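Local atomic coordinates of probable LRR receptor-like serine/threonine-protein kinase At4g26540 (Arabidopsis thaliana, PDB entry 5HZ0), a protein that acts as a receptor for RGF peptide hormones, which maintain the root stem cell niche through PLETHORA levels, and pairs with SERK co-receptors once the peptide is bound. Residues A[111-125]-A[135-149]. The protein carries 5 engineered substitutions. Residues are numbered along the deposited sequence; the frame is centred on the assembly and turned at random.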
loop_
_atom_site.group_PDB
_atom_site.type_symbol
_atom_site.label_atom_id
_atom_site.label_comp_id
_atom_site.label_asym_id
_atom_site.label_seq_id
_atom_site.Cartn_x
_atom_site.Cartn_y
_atom_site.Cartn_z
ATOM N N LEU A 111 3.047 8.640 -41.787
ATOM C CA LEU A 111 2.665 8.820 -40.391
ATOM C C LEU A 111 3.869 8.666 -39.467
ATOM O O LEU A 111 4.637 7.713 -39.586
ATOM C CB LEU A 111 1.572 7.820 -40.006
ATOM C CG LEU A 111 0.844 8.075 -38.684
ATOM C CD1 LEU A 111 0.217 9.471 -38.694
ATOM C CD2 LEU A 111 -0.216 6.980 -38.397
ATOM N N VAL A 112 4.012 9.615 -38.547
ATOM C CA VAL A 112 5.114 9.651 -37.590
ATOM C C VAL A 112 4.587 9.463 -36.170
ATOM O O VAL A 112 5.065 8.612 -35.415
ATOM C CB VAL A 112 5.959 10.956 -37.704
ATOM C CG1 VAL A 112 7.038 10.984 -36.632
ATOM C CG2 VAL A 112 6.590 11.060 -39.079
ATOM N N GLU A 113 3.671 10.342 -35.785
ATOM C CA GLU A 113 3.011 10.267 -34.491
ATOM C C GLU A 113 1.611 9.659 -34.645
ATOM O O GLU A 113 0.838 10.081 -35.508
ATOM C CB GLU A 113 2.895 11.676 -33.909
ATOM C CG GLU A 113 4.146 12.531 -34.109
ATOM C CD GLU A 113 5.307 12.078 -33.243
ATOM O OE1 GLU A 113 5.050 11.464 -32.186
ATOM O OE2 GLU A 113 6.473 12.319 -33.615
ATOM N N LEU A 114 1.289 8.662 -33.826
ATOM C CA LEU A 114 -0.079 8.134 -33.768
ATOM C C LEU A 114 -0.527 8.001 -32.312
ATOM O O LEU A 114 -0.013 7.153 -31.581
ATOM C CB LEU A 114 -0.154 6.765 -34.455
ATOM C CG LEU A 114 -1.450 5.973 -34.265
ATOM C CD1 LEU A 114 -2.597 6.686 -34.946
ATOM C CD2 LEU A 114 -1.316 4.534 -34.765
ATOM N N MET A 115 -1.494 8.818 -31.898
ATOM C CA MET A 115 -1.978 8.773 -30.519
ATOM C C MET A 115 -3.437 8.323 -30.457
ATOM O O MET A 115 -4.340 9.099 -30.758
ATOM C CB MET A 115 -1.870 10.165 -29.889
ATOM C CG MET A 115 -0.549 10.889 -30.157
ATOM S SD MET A 115 0.780 10.243 -29.136
ATOM C CE MET A 115 2.158 11.262 -29.657
ATOM N N LEU A 116 -3.656 7.070 -30.070
ATOM C CA LEU A 116 -5.006 6.530 -29.831
ATOM C C LEU A 116 -5.389 6.344 -28.361
ATOM O O LEU A 116 -6.489 5.896 -28.061
ATOM C CB LEU A 116 -5.214 5.226 -30.607
ATOM C CG LEU A 116 -4.790 5.364 -32.074
ATOM C CD1 LEU A 116 -4.860 4.022 -32.808
ATOM C CD2 LEU A 116 -5.609 6.444 -32.791
ATOM N N PHE A 117 -4.486 6.694 -27.450
ATOM C CA PHE A 117 -4.630 6.295 -26.051
ATOM C C PHE A 117 -5.846 6.903 -25.343
ATOM O O PHE A 117 -6.418 7.883 -25.811
ATOM C CB PHE A 117 -3.337 6.556 -25.263
ATOM C CG PHE A 117 -3.008 8.021 -25.074
ATOM C CD1 PHE A 117 -3.510 8.729 -23.994
ATOM C CD2 PHE A 117 -2.171 8.677 -25.964
ATOM C CE1 PHE A 117 -3.200 10.069 -23.814
ATOM C CE2 PHE A 117 -1.859 10.018 -25.785
ATOM C CZ PHE A 117 -2.371 10.709 -24.708
ATOM N N ASP A 118 -6.246 6.293 -24.227
ATOM C CA ASP A 118 -7.417 6.743 -23.458
ATOM C C ASP A 118 -8.712 6.808 -24.286
ATOM O O ASP A 118 -9.367 7.856 -24.385
ATOM C CB ASP A 118 -7.153 8.074 -22.744
ATOM C CG ASP A 118 -6.234 7.924 -21.539
ATOM O OD1 ASP A 118 -6.243 6.854 -20.905
ATOM O OD2 ASP A 118 -5.504 8.882 -21.220
ATOM N N ASN A 119 -9.066 5.684 -24.895
ATOM C CA ASN A 119 -10.307 5.599 -25.643
ATOM C C ASN A 119 -11.103 4.369 -25.240
ATOM O O ASN A 119 -10.811 3.724 -24.237
ATOM C CB ASN A 119 -10.045 5.600 -27.146
ATOM C CG ASN A 119 -9.880 6.984 -27.700
ATOM O OD1 ASN A 119 -10.634 7.883 -27.357
ATOM N ND2 ASN A 119 -8.877 7.173 -28.556
ATOM N N LYS A 120 -12.164 4.103 -25.986
ATOM C CA LYS A 120 -12.918 2.855 -25.866
ATOM C C LYS A 120 -12.605 1.783 -26.921
ATOM O O LYS A 120 -13.407 0.875 -27.120
ATOM C CB LYS A 120 -14.410 3.122 -25.736
ATOM C CG LYS A 120 -14.787 3.625 -24.361
ATOM C CD LYS A 120 -16.179 4.207 -24.399
ATOM C CE LYS A 120 -16.988 3.827 -23.174
ATOM N NZ LYS A 120 -18.401 4.281 -23.351
ATOM N N LEU A 121 -11.515 1.957 -27.668
ATOM C CA LEU A 121 -11.158 1.059 -28.780
ATOM C C LEU A 121 -11.065 -0.428 -28.412
ATOM O O LEU A 121 -10.709 -0.787 -27.290
ATOM C CB LEU A 121 -9.831 1.484 -29.422
ATOM C CG LEU A 121 -9.696 2.914 -29.932
ATOM C CD1 LEU A 121 -8.283 3.140 -30.480
ATOM C CD2 LEU A 121 -10.755 3.228 -30.987
ATOM N N SER A 122 -11.394 -1.286 -29.378
ATOM C CA SER A 122 -11.359 -2.733 -29.181
ATOM C C SER A 122 -10.678 -3.423 -30.359
ATOM O O SER A 122 -10.136 -2.760 -31.244
ATOM C CB SER A 122 -12.777 -3.289 -28.970
ATOM O OG SER A 122 -13.717 -2.701 -29.865
ATOM N N GLY A 123 -10.692 -4.752 -30.361
ATOM C CA GLY A 123 -10.137 -5.516 -31.464
ATOM C C GLY A 123 -8.654 -5.777 -31.337
ATOM O O GLY A 123 -8.095 -5.676 -30.250
ATOM N N GLU A 124 -8.016 -6.144 -32.442
ATOM C CA GLU A 124 -6.575 -6.336 -32.430
ATOM C C GLU A 124 -5.858 -5.128 -33.042
ATOM O O GLU A 124 -6.492 -4.193 -33.544
ATOM C CB GLU A 124 -6.186 -7.624 -33.173
ATOM C CG GLU A 124 -5.171 -8.509 -32.430
ATOM C CD GLU A 124 -3.852 -7.788 -32.087
ATOM O OE1 GLU A 124 -3.506 -7.653 -30.893
ATOM O OE2 GLU A 124 -3.149 -7.346 -33.017
ATOM N N ILE A 125 -4.533 -5.162 -32.982
ATOM C CA ILE A 125 -3.698 -4.228 -33.700
ATOM C C ILE A 125 -3.411 -4.854 -35.059
ATOM O O ILE A 125 -2.816 -5.928 -35.142
ATOM C CB ILE A 125 -2.381 -3.969 -32.953
ATOM C CG1 ILE A 125 -2.657 -3.326 -31.594
ATOM C CG2 ILE A 125 -1.485 -3.054 -33.765
ATOM C CD1 ILE A 125 -1.469 -3.323 -30.669
ATOM N N LEU A 135 6.947 5.590 -38.678
ATOM C CA LEU A 135 6.293 5.658 -37.379
ATOM C C LEU A 135 7.338 5.716 -36.274
ATOM O O LEU A 135 8.292 4.947 -36.255
ATOM C CB LEU A 135 5.351 4.481 -37.164
ATOM C CG LEU A 135 4.405 4.631 -35.972
ATOM C CD1 LEU A 135 3.567 5.902 -36.163
ATOM C CD2 LEU A 135 3.526 3.391 -35.824
ATOM N N GLN A 136 7.144 6.653 -35.363
ATOM C CA GLN A 136 8.080 6.913 -34.273
ATOM C C GLN A 136 7.414 6.638 -32.928
ATOM O O GLN A 136 7.953 5.931 -32.091
ATOM C CB GLN A 136 8.648 8.330 -34.365
ATOM C CG GLN A 136 9.692 8.494 -35.473
ATOM C CD GLN A 136 10.209 9.941 -35.615
ATOM O OE1 GLN A 136 10.362 10.657 -34.629
ATOM N NE2 GLN A 136 10.477 10.360 -36.844
ATOM N N VAL A 137 6.280 7.290 -32.707
ATOM C CA VAL A 137 5.485 7.109 -31.509
ATOM C C VAL A 137 4.128 6.477 -31.832
ATOM O O VAL A 137 3.348 7.013 -32.615
ATOM C CB VAL A 137 5.239 8.469 -30.806
ATOM C CG1 VAL A 137 4.263 8.306 -29.666
ATOM C CG2 VAL A 137 6.555 9.076 -30.306
ATOM N N LEU A 138 3.865 5.314 -31.238
ATOM C CA LEU A 138 2.539 4.736 -31.246
ATOM C C LEU A 138 2.161 4.529 -29.798
ATOM O O LEU A 138 2.808 3.764 -29.089
ATOM C CB LEU A 138 2.502 3.408 -32.022
ATOM C CG LEU A 138 1.496 2.294 -31.629
ATOM C CD1 LEU A 138 0.036 2.724 -31.676
ATOM C CD2 LEU A 138 1.704 1.088 -32.496
ATOM N N ARG A 139 1.138 5.243 -29.342
ATOM C CA ARG A 139 0.626 5.019 -28.003
ATOM C C ARG A 139 -0.868 4.801 -28.073
ATOM O O ARG A 139 -1.629 5.740 -28.345
ATOM C CB ARG A 139 0.922 6.230 -27.136
ATOM C CG ARG A 139 2.369 6.693 -27.196
ATOM C CD ARG A 139 2.554 7.962 -26.401
ATOM N NE ARG A 139 2.075 7.779 -25.042
ATOM C CZ ARG A 139 1.736 8.769 -24.228
ATOM N NH1 ARG A 139 1.287 8.494 -23.013
ATOM N NH2 ARG A 139 1.830 10.027 -24.627
ATOM N N ALA A 140 -1.245 3.534 -27.877
ATOM C CA ALA A 140 -2.636 3.030 -27.837
ATOM C C ALA A 140 -3.184 2.589 -26.469
ATOM O O ALA A 140 -4.259 1.999 -26.402
ATOM C CB ALA A 140 -2.840 1.946 -28.870
ATOM N N GLY A 141 -2.415 2.788 -25.403
ATOM C CA GLY A 141 -2.800 2.338 -24.075
ATOM C C GLY A 141 -4.069 2.953 -23.514
ATOM O O GLY A 141 -4.630 3.885 -24.074
ATOM N N GLY A 142 -4.547 2.422 -22.397
ATOM C CA GLY A 142 -5.818 2.876 -21.852
ATOM C C GLY A 142 -6.999 2.661 -22.794
ATOM O O GLY A 142 -7.890 3.518 -22.893
ATOM N N ASN A 143 -6.962 1.546 -23.528
ATOM C CA ASN A 143 -8.143 0.965 -24.168
ATOM C C ASN A 143 -8.307 -0.444 -23.601
ATOM O O ASN A 143 -7.537 -1.340 -23.947
ATOM C CB ASN A 143 -7.954 0.868 -25.680
ATOM C CG ASN A 143 -7.849 2.224 -26.347
ATOM O OD1 ASN A 143 -8.849 2.897 -26.541
ATOM N ND2 ASN A 143 -6.629 2.629 -26.711
ATOM N N LYS A 144 -9.322 -0.660 -22.763
ATOM C CA LYS A 144 -9.398 -1.913 -22.007
ATOM C C LYS A 144 -9.605 -3.133 -22.895
ATOM O O LYS A 144 -9.074 -4.206 -22.613
ATOM C CB LYS A 144 -10.455 -1.865 -20.892
ATOM C CG LYS A 144 -10.277 -2.994 -19.874
ATOM C CD LYS A 144 -11.233 -2.888 -18.690
ATOM C CE LYS A 144 -12.685 -2.940 -19.144
ATOM N NZ LYS A 144 -13.668 -3.018 -18.012
ATOM N N ASN A 145 -10.356 -2.961 -23.976
ATOM C CA ASN A 145 -10.636 -4.072 -24.874
ATOM C C ASN A 145 -9.778 -4.213 -26.113
ATOM O O ASN A 145 -10.080 -5.043 -26.966
ATOM C CB ASN A 145 -12.113 -4.112 -25.224
ATOM C CG ASN A 145 -12.952 -4.400 -24.020
ATOM O OD1 ASN A 145 -12.695 -5.370 -23.302
ATOM N ND2 ASN A 145 -13.918 -3.535 -23.747
ATOM N N LEU A 146 -8.750 -3.379 -26.250
ATOM C CA LEU A 146 -7.742 -3.629 -27.270
ATOM C C LEU A 146 -7.107 -4.954 -26.870
ATOM O O LEU A 146 -6.585 -5.083 -25.762
ATOM C CB LEU A 146 -6.706 -2.503 -27.281
ATOM C CG LEU A 146 -6.042 -2.160 -28.614
ATOM C CD1 LEU A 146 -5.121 -3.283 -29.057
ATOM C CD2 LEU A 146 -7.101 -1.883 -29.670
ATOM N N ARG A 147 -7.148 -5.938 -27.765
ATOM C CA ARG A 147 -6.821 -7.319 -27.392
ATOM C C ARG A 147 -5.951 -7.954 -28.443
ATOM O O ARG A 147 -5.612 -7.318 -29.431
ATOM C CB ARG A 147 -8.083 -8.176 -27.248
ATOM C CG ARG A 147 -9.015 -7.749 -26.142
ATOM C CD ARG A 147 -10.268 -8.617 -26.097
ATOM N NE ARG A 147 -9.971 -9.995 -25.716
ATOM C CZ ARG A 147 -10.886 -10.955 -25.661
ATOM N NH1 ARG A 147 -12.145 -10.671 -25.961
ATOM N NH2 ARG A 147 -10.550 -12.189 -25.309
ATOM N N GLY A 148 -5.621 -9.221 -28.242
ATOM C CA GLY A 148 -4.852 -9.947 -29.224
ATOM C C GLY A 148 -3.390 -9.872 -28.891
ATOM O O GLY A 148 -2.998 -9.167 -27.967
ATOM N N GLU A 149 -2.584 -10.621 -29.629
ATOM C CA GLU A 149 -1.143 -10.551 -29.482
ATOM C C GLU A 149 -0.595 -9.336 -30.230
ATOM O O GLU A 149 -1.169 -8.897 -31.225
ATOM C CB GLU A 149 -0.491 -11.835 -30.005
ATOM C CG GLU A 149 -0.528 -13.002 -29.031
ATOM C CD GLU A 149 0.430 -14.125 -29.415
ATOM O OE1 GLU A 149 0.911 -14.852 -28.515
ATOM O OE2 GLU A 149 0.694 -14.294 -30.621
#
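Two consecutive coils of a leucine-rich repeat solenoid meet where strands 113-115 and 137-139 run parallel, 7° apart, and illustrate how stacked repeats build a binding face. Leu114 N donates to Val137 O (2.9 Å), and Leu114 O accepts from Arg139 N (3.2 Å). Facing the interior of the solenoid, Leu114 and Leu138 lie alongside each other, CD2 to CD1 at 3.8 Å. On the other face, Met115 CE rests on Val137 CG1 (3.6 Å), while the Arg139 guanidinium lies nearly flat over the Phe117 ring, planes 22° apart, in an off-centre cation-pi stack with CZ 4.5 Å from the ring centroid. Phe117 carries CG between its backbone N and carbonyl carbon (chi1 68°), which brings the ring face under the guanidinium. Arg139 NE and Gly141 N each hydrogen-bond to a modified side chain of the bound peptide. Farther along, Asn143 OD1 takes a weak bond from Leu121 N, and its ND2 donates to Ala140 O. Where the coil turns, Glu124 CG packs on Gly148 CA (3.5 Å); an alanine here would probably uncover that glycine and open a gap at the corner. Parallel strands over a leucine-filled interior, with an asparagine turned inward at the bend, typify the LRR ectodomain of plant peptide receptors.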